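Local coordinates for protein endonuclease 8-like 3 (Homo sapiens, PDB 7JL5) that belongs to the endonuclease VIII-like (Nei-like) family and carries two GRF zinc fingers, each holding a zinc ion, at residues E27-A35 against F46-F54. Sequence-based numbering, arbitrary orientation.
Sequences ENKGRQFYA and FFEWADLSF
Both faces of the Trp49 indole are occupied: the guanidinium of Arg31 lies flat on one, centres 3.7 Å apart and planes only 5° from parallel, and the edge of Phe47, through CE1, points at the other, while the carbonyl O of Gln32 meets the indole edge in plane. This is the hairpin of strands 32-35 and 47-49 in the first GRF zinc finger, whose three-stranded antiparallel sheet is completed by strand 18-21. Phe47 in turn forms an offset stack with Phe33 (centroids 4.4 Å apart, planes at 21°), its CE2 set over the rim of the Phe33 ring.

With chi1 at -169° and the rest of the chain straight, Arg31 extends over the indole, its CD above the six-membered ring (CH-pi) and its CZ above the five-membered ring (cation-pi). Asp51 then grips the guanidinium side-on. Its OD1 takes Arg31 NH2 at 3.2 Å through the syn lone pair and lies in the guanidinium plane, whereas OD2 receives Arg31 NE at 3.1 Å from outside that plane. Stack and salt bridge together should restrict rotation of the guanidinium.

On the face opposite Phe33 and Trp49, Ala50 CB sits over the Tyr34 ring. Gln32 NE2 hydrogen-bonds Met65 O in strand 64-67, tying this hairpin to the second GRF finger, and its OE1 lies at the edge of the Phe54 ring. In the backbone, Tyr34 and Glu48 form an antiparallel hydrogen-bonded pair: Tyr34 N to Glu48 O at 2.8 Å and Glu48 N to Tyr34 O at 3.0 Å.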
ATOM      1  N   GLU A  27     -15.792  -0.275  -4.615  1.00 79.59           N
ATOM      2  CA  GLU A  27     -14.868  -0.015  -5.711  1.00 74.96           C
ATOM      3  C   GLU A  27     -13.469   0.358  -5.233  1.00 70.62           C
ATOM      4  O   GLU A  27     -12.719   0.986  -5.989  1.00 69.66           O
ATOM      5  CB  GLU A  27     -15.413   1.096  -6.613  1.00 75.53           C
ATOM      6  CG  GLU A  27     -16.378   0.619  -7.688  1.00 81.20           C
ATOM      7  CD  GLU A  27     -17.739   0.243  -7.138  1.00 90.16           C
ATOM      8  OE1 GLU A  27     -18.027   0.580  -5.969  1.00 92.69           O
ATOM      9  OE2 GLU A  27     -18.524  -0.389  -7.877  1.00 93.08           O
ATOM     10  N   ASN A  28     -13.105  -0.005  -3.996  1.00 66.44           N
ATOM     11  CA  ASN A  28     -11.745   0.252  -3.526  1.00 61.08           C
ATOM     12  C   ASN A  28     -11.242  -0.834  -2.579  1.00 55.21           C
ATOM     13  O   ASN A  28     -10.355  -0.557  -1.762  1.00 52.13           O
ATOM     14  CB  ASN A  28     -11.666   1.624  -2.835  1.00 64.02           C
ATOM     15  CG  ASN A  28     -12.612   1.746  -1.658  1.00 61.21           C
ATOM     16  OD1 ASN A  28     -13.465   0.886  -1.438  1.00 64.26           O
ATOM     17  ND2 ASN A  28     -12.474   2.825  -0.899  1.00 53.40           N
ATOM     18  N   LYS A  29     -11.772  -2.053  -2.659  1.00 52.67           N
ATOM     19  CA  LYS A  29     -11.278  -3.155  -1.842  1.00 54.26           C
ATOM     20  C   LYS A  29      -9.866  -3.521  -2.284  1.00 58.54           C
ATOM     21  O   LYS A  29      -9.642  -3.860  -3.451  1.00 63.87           O
ATOM     22  CB  LYS A  29     -12.205  -4.361  -1.959  1.00 54.92           C
ATOM     23  N   GLY A  30      -8.917  -3.455  -1.354  1.00 52.38           N
ATOM     24  CA  GLY A  30      -7.525  -3.697  -1.641  1.00 45.80           C
ATOM     25  C   GLY A  30      -6.672  -2.447  -1.713  1.00 43.36           C
ATOM     26  O   GLY A  30      -5.440  -2.552  -1.657  1.00 41.96           O
ATOM     27  N   ARG A  31      -7.288  -1.272  -1.831  1.00 41.50           N
ATOM     28  CA  ARG A  31      -6.522  -0.038  -1.936  1.00 35.39           C
ATOM     29  C   ARG A  31      -5.794   0.234  -0.626  1.00 38.17           C
ATOM     30  O   ARG A  31      -6.385   0.153   0.456  1.00 35.52           O
ATOM     31  CB  ARG A  31      -7.432   1.134  -2.291  1.00 27.61           C
ATOM     32  CG  ARG A  31      -6.664   2.395  -2.665  1.00 25.76           C
ATOM     33  CD  ARG A  31      -7.589   3.522  -3.096  1.00 26.24           C
ATOM     34  NE  ARG A  31      -6.843   4.722  -3.467  1.00 28.08           N
ATOM     35  CZ  ARG A  31      -7.394   5.915  -3.674  1.00 29.27           C
ATOM     36  NH1 ARG A  31      -8.704   6.073  -3.542  1.00 27.35           N
ATOM     37  NH2 ARG A  31      -6.636   6.950  -4.006  1.00 28.31           N
ATOM     38  N   GLN A  32      -4.512   0.562  -0.726  1.00 41.99           N
ATOM     39  CA  GLN A  32      -3.660   0.739   0.439  1.00 44.74           C
ATOM     40  C   GLN A  32      -3.684   2.188   0.906  1.00 46.34           C
ATOM     41  O   GLN A  32      -3.819   3.120   0.107  1.00 48.13           O
ATOM     42  CB  GLN A  32      -2.227   0.318   0.112  1.00 46.92           C
ATOM     43  CG  GLN A  32      -2.130  -1.001  -0.637  1.00 48.07           C
ATOM     44  CD  GLN A  32      -0.736  -1.269  -1.172  1.00 50.42           C
ATOM     45  OE1 GLN A  32      -0.223  -0.523  -2.005  1.00 50.55           O
ATOM     46  NE2 GLN A  32      -0.116  -2.339  -0.692  1.00 56.98           N
ATOM     47  N   PHE A  33      -3.548   2.371   2.217  1.00 41.96           N
ATOM     48  CA  PHE A  33      -3.577   3.701   2.805  1.00 38.48           C
ATOM     49  C   PHE A  33      -2.713   3.735   4.056  1.00 41.90           C
ATOM     50  O   PHE A  33      -2.661   2.762   4.813  1.00 41.33           O
ATOM     51  CB  PHE A  33      -5.011   4.126   3.146  1.00 38.13           C
ATOM     52  CG  PHE A  33      -5.667   3.263   4.186  1.00 40.06           C
ATOM     53  CD1 PHE A  33      -6.309   2.090   3.826  1.00 39.21           C
ATOM     54  CD2 PHE A  33      -5.641   3.624   5.523  1.00 44.68           C
ATOM     55  CE1 PHE A  33      -6.911   1.293   4.780  1.00 42.01           C
ATOM     56  CE2 PHE A  33      -6.242   2.830   6.482  1.00 45.00           C
ATOM     57  CZ  PHE A  33      -6.877   1.664   6.110  1.00 44.25           C
ATOM     58  N   TYR A  34      -2.036   4.861   4.260  1.00 42.37           N
ATOM     59  CA  TYR A  34      -1.282   5.092   5.479  1.00 47.52           C
ATOM     60  C   TYR A  34      -2.217   5.502   6.607  1.00 43.79           C
ATOM     61  O   TYR A  34      -3.106   6.347   6.428  1.00 37.95           O
ATOM     62  CB  TYR A  34      -0.229   6.176   5.264  1.00 52.70           C
ATOM     63  CG  TYR A  34       0.833   5.799   4.264  1.00 55.91           C
ATOM     64  CD1 TYR A  34       1.642   4.691   4.471  1.00 56.48           C
ATOM     65  CD2 TYR A  34       1.034   6.553   3.118  1.00 58.18           C
ATOM     66  CE1 TYR A  34       2.617   4.340   3.562  1.00 60.34           C
ATOM     67  CE2 TYR A  34       2.009   6.212   2.202  1.00 63.44           C
ATOM     68  CZ  TYR A  34       2.798   5.103   2.429  1.00 65.94           C
ATOM     69  OH  TYR A  34       3.771   4.755   1.521  1.00 69.84           O
ATOM     70  N   ALA A  35      -1.993   4.900   7.776  1.00 40.64           N
ATOM     71  CA  ALA A  35      -2.811   5.127   8.955  1.00 34.56           C
ATOM     72  C   ALA A  35      -1.918   5.170  10.187  1.00 34.15           C
ATOM     73  O   ALA A  35      -0.738   4.808  10.143  1.00 35.44           O
ATOM     74  CB  ALA A  35      -3.882   4.039   9.112  1.00 33.98           C
ATOM     75  N   PHE A  46      -5.954   9.465  11.527  1.00 42.58           N
ATOM     76  CA  PHE A  46      -5.180   9.748  10.328  1.00 35.14           C
ATOM     77  C   PHE A  46      -5.545   8.767   9.221  1.00 31.67           C
ATOM     78  O   PHE A  46      -5.838   7.596   9.465  1.00 37.09           O
ATOM     79  CB  PHE A  46      -3.682   9.666  10.621  1.00 35.29           C
ATOM     80  CG  PHE A  46      -2.823  10.259   9.540  1.00 38.01           C
ATOM     81  CD1 PHE A  46      -2.595  11.624   9.492  1.00 39.74           C
ATOM     82  CD2 PHE A  46      -2.244   9.454   8.572  1.00 37.62           C
ATOM     83  CE1 PHE A  46      -1.806  12.177   8.501  1.00 37.10           C
ATOM     84  CE2 PHE A  46      -1.455  10.003   7.575  1.00 36.11           C
ATOM     85  CZ  PHE A  46      -1.235  11.366   7.542  1.00 36.73           C
ATOM     86  N   PHE A  47      -5.527   9.262   7.986  1.00 28.11           N
ATOM     87  CA  PHE A  47      -5.868   8.440   6.827  1.00 35.47           C
ATOM     88  C   PHE A  47      -5.363   9.151   5.586  1.00 36.99           C
ATOM     89  O   PHE A  47      -5.815  10.262   5.289  1.00 34.03           O
ATOM     90  CB  PHE A  47      -7.379   8.212   6.746  1.00 35.57           C
ATOM     91  CG  PHE A  47      -7.794   7.288   5.637  1.00 37.55           C
ATOM     92  CD1 PHE A  47      -7.856   7.737   4.330  1.00 40.71           C
ATOM     93  CD2 PHE A  47      -8.127   5.972   5.903  1.00 35.90           C
ATOM     94  CE1 PHE A  47      -8.234   6.889   3.309  1.00 42.53           C
ATOM     95  CE2 PHE A  47      -8.510   5.120   4.885  1.00 38.68           C
ATOM     96  CZ  PHE A  47      -8.562   5.580   3.586  1.00 40.56           C
ATOM     97  N   GLU A  48      -4.435   8.526   4.861  1.00 39.83           N
ATOM     98  CA  GLU A  48      -3.915   9.125   3.633  1.00 42.85           C
ATOM     99  C   GLU A  48      -3.716   8.043   2.585  1.00 35.35           C
ATOM    100  O   GLU A  48      -2.931   7.117   2.792  1.00 32.76           O
ATOM    101  CB  GLU A  48      -2.596   9.860   3.895  1.00 56.60           C
ATOM    102  CG  GLU A  48      -2.354  11.046   2.976  1.00 69.37           C
ATOM    103  CD  GLU A  48      -3.237  12.234   3.316  1.00 79.17           C
ATOM    104  OE1 GLU A  48      -3.761  12.284   4.449  1.00 84.48           O
ATOM    105  OE2 GLU A  48      -3.406  13.118   2.450  1.00 84.39           O
ATOM    106  N   TRP A  49      -4.410   8.163   1.456  1.00 29.89           N
ATOM    107  CA  TRP A  49      -4.251   7.184   0.388  1.00 29.35           C
ATOM    108  C   TRP A  49      -2.790   7.098  -0.031  1.00 32.69           C
ATOM    109  O   TRP A  49      -2.142   8.116  -0.293  1.00 31.87           O
ATOM    110  CB  TRP A  49      -5.132   7.549  -0.802  1.00 28.60           C
ATOM    111  CG  TRP A  49      -6.589   7.388  -0.510  1.00 22.75           C
ATOM    112  CD1 TRP A  49      -7.534   8.369  -0.499  1.00 22.76           C
ATOM    113  CD2 TRP A  49      -7.266   6.172  -0.171  1.00 23.10           C
ATOM    114  NE1 TRP A  49      -8.761   7.838  -0.181  1.00 27.13           N
ATOM    115  CE2 TRP A  49      -8.623   6.491   0.025  1.00 25.11           C
ATOM    116  CE3 TRP A  49      -6.856   4.844  -0.016  1.00 29.38           C
ATOM    117  CZ2 TRP A  49      -9.574   5.533   0.369  1.00 23.80           C
ATOM    118  CZ3 TRP A  49      -7.802   3.894   0.323  1.00 30.75           C
ATOM    119  CH2 TRP A  49      -9.145   4.242   0.510  1.00 31.45           C
ATOM    120  N   ALA A  50      -2.271   5.870  -0.094  1.00 31.94           N
ATOM    121  CA  ALA A  50      -0.849   5.673  -0.339  1.00 31.85           C
ATOM    122  C   ALA A  50      -0.499   5.706  -1.821  1.00 31.48           C
ATOM    123  O   ALA A  50       0.621   6.090  -2.175  1.00 31.46           O
ATOM    124  CB  ALA A  50      -0.396   4.340   0.262  1.00 35.37           C
ATOM    125  N   ASP A  51      -1.426   5.321  -2.694  1.00 32.66           N
ATOM    126  CA  ASP A  51      -1.114   5.074  -4.096  1.00 34.67           C
ATOM    127  C   ASP A  51      -1.179   6.325  -4.965  1.00 36.09           C
ATOM    128  O   ASP A  51      -1.027   6.219  -6.186  1.00 34.76           O
ATOM    129  CB  ASP A  51      -2.059   4.012  -4.665  1.00 35.14           C
ATOM    130  CG  ASP A  51      -3.515   4.451  -4.657  1.00 34.33           C
ATOM    131  OD1 ASP A  51      -3.800   5.602  -4.264  1.00 35.71           O
ATOM    132  OD2 ASP A  51      -4.379   3.637  -5.045  1.00 34.55           O
ATOM    133  N   LEU A  52      -1.390   7.502  -4.374  1.00 39.87           N
ATOM    134  CA  LEU A  52      -1.502   8.717  -5.174  1.00 40.54           C
ATOM    135  C   LEU A  52      -0.246   9.001  -5.988  1.00 38.87           C
ATOM    136  O   LEU A  52      -0.312   9.770  -6.954  1.00 32.83           O
ATOM    137  CB  LEU A  52      -1.819   9.906  -4.267  1.00 43.65           C
ATOM    138  CG  LEU A  52      -3.285  10.020  -3.842  1.00 46.59           C
ATOM    139  CD1 LEU A  52      -3.414  10.880  -2.596  1.00 47.99           C
ATOM    140  CD2 LEU A  52      -4.128  10.588  -4.979  1.00 46.61           C
ATOM    141  N   SER A  53       0.890   8.401  -5.629  1.00 45.65           N
ATOM    142  CA  SER A  53       2.131   8.580  -6.375  1.00 50.93           C
ATOM    143  C   SER A  53       2.721   7.260  -6.860  1.00 36.82           C
ATOM    144  O   SER A  53       3.874   7.239  -7.311  1.00 36.90           O
ATOM    145  CB  SER A  53       3.161   9.327  -5.523  1.00 61.75           C
ATOM    146  OG  SER A  53       4.396   9.454  -6.208  1.00 66.08           O
ATOM    147  N   PHE A  54       1.970   6.163  -6.781  1.00 26.57           N
ATOM    148  CA  PHE A  54       2.458   4.886  -7.271  1.00 25.78           C
ATOM    149  C   PHE A  54       2.473   4.872  -8.798  1.00 23.49           C
ATOM    150  O   PHE A  54       1.741   5.625  -9.444  1.00 22.15           O
ATOM    151  CB  PHE A  54       1.585   3.743  -6.761  1.00 27.55           C
ATOM    152  CG  PHE A  54       1.779   3.417  -5.303  1.00 29.90           C
ATOM    153  CD1 PHE A  54       2.669   4.131  -4.514  1.00 32.44           C
ATOM    154  CD2 PHE A  54       1.064   2.382  -4.723  1.00 28.82           C
ATOM    155  CE1 PHE A  54       2.838   3.818  -3.177  1.00 33.11           C
ATOM    156  CE2 PHE A  54       1.228   2.066  -3.391  1.00 34.40           C
ATOM    157  CZ  PHE A  54       2.117   2.785  -2.616  1.00 35.54           C
TER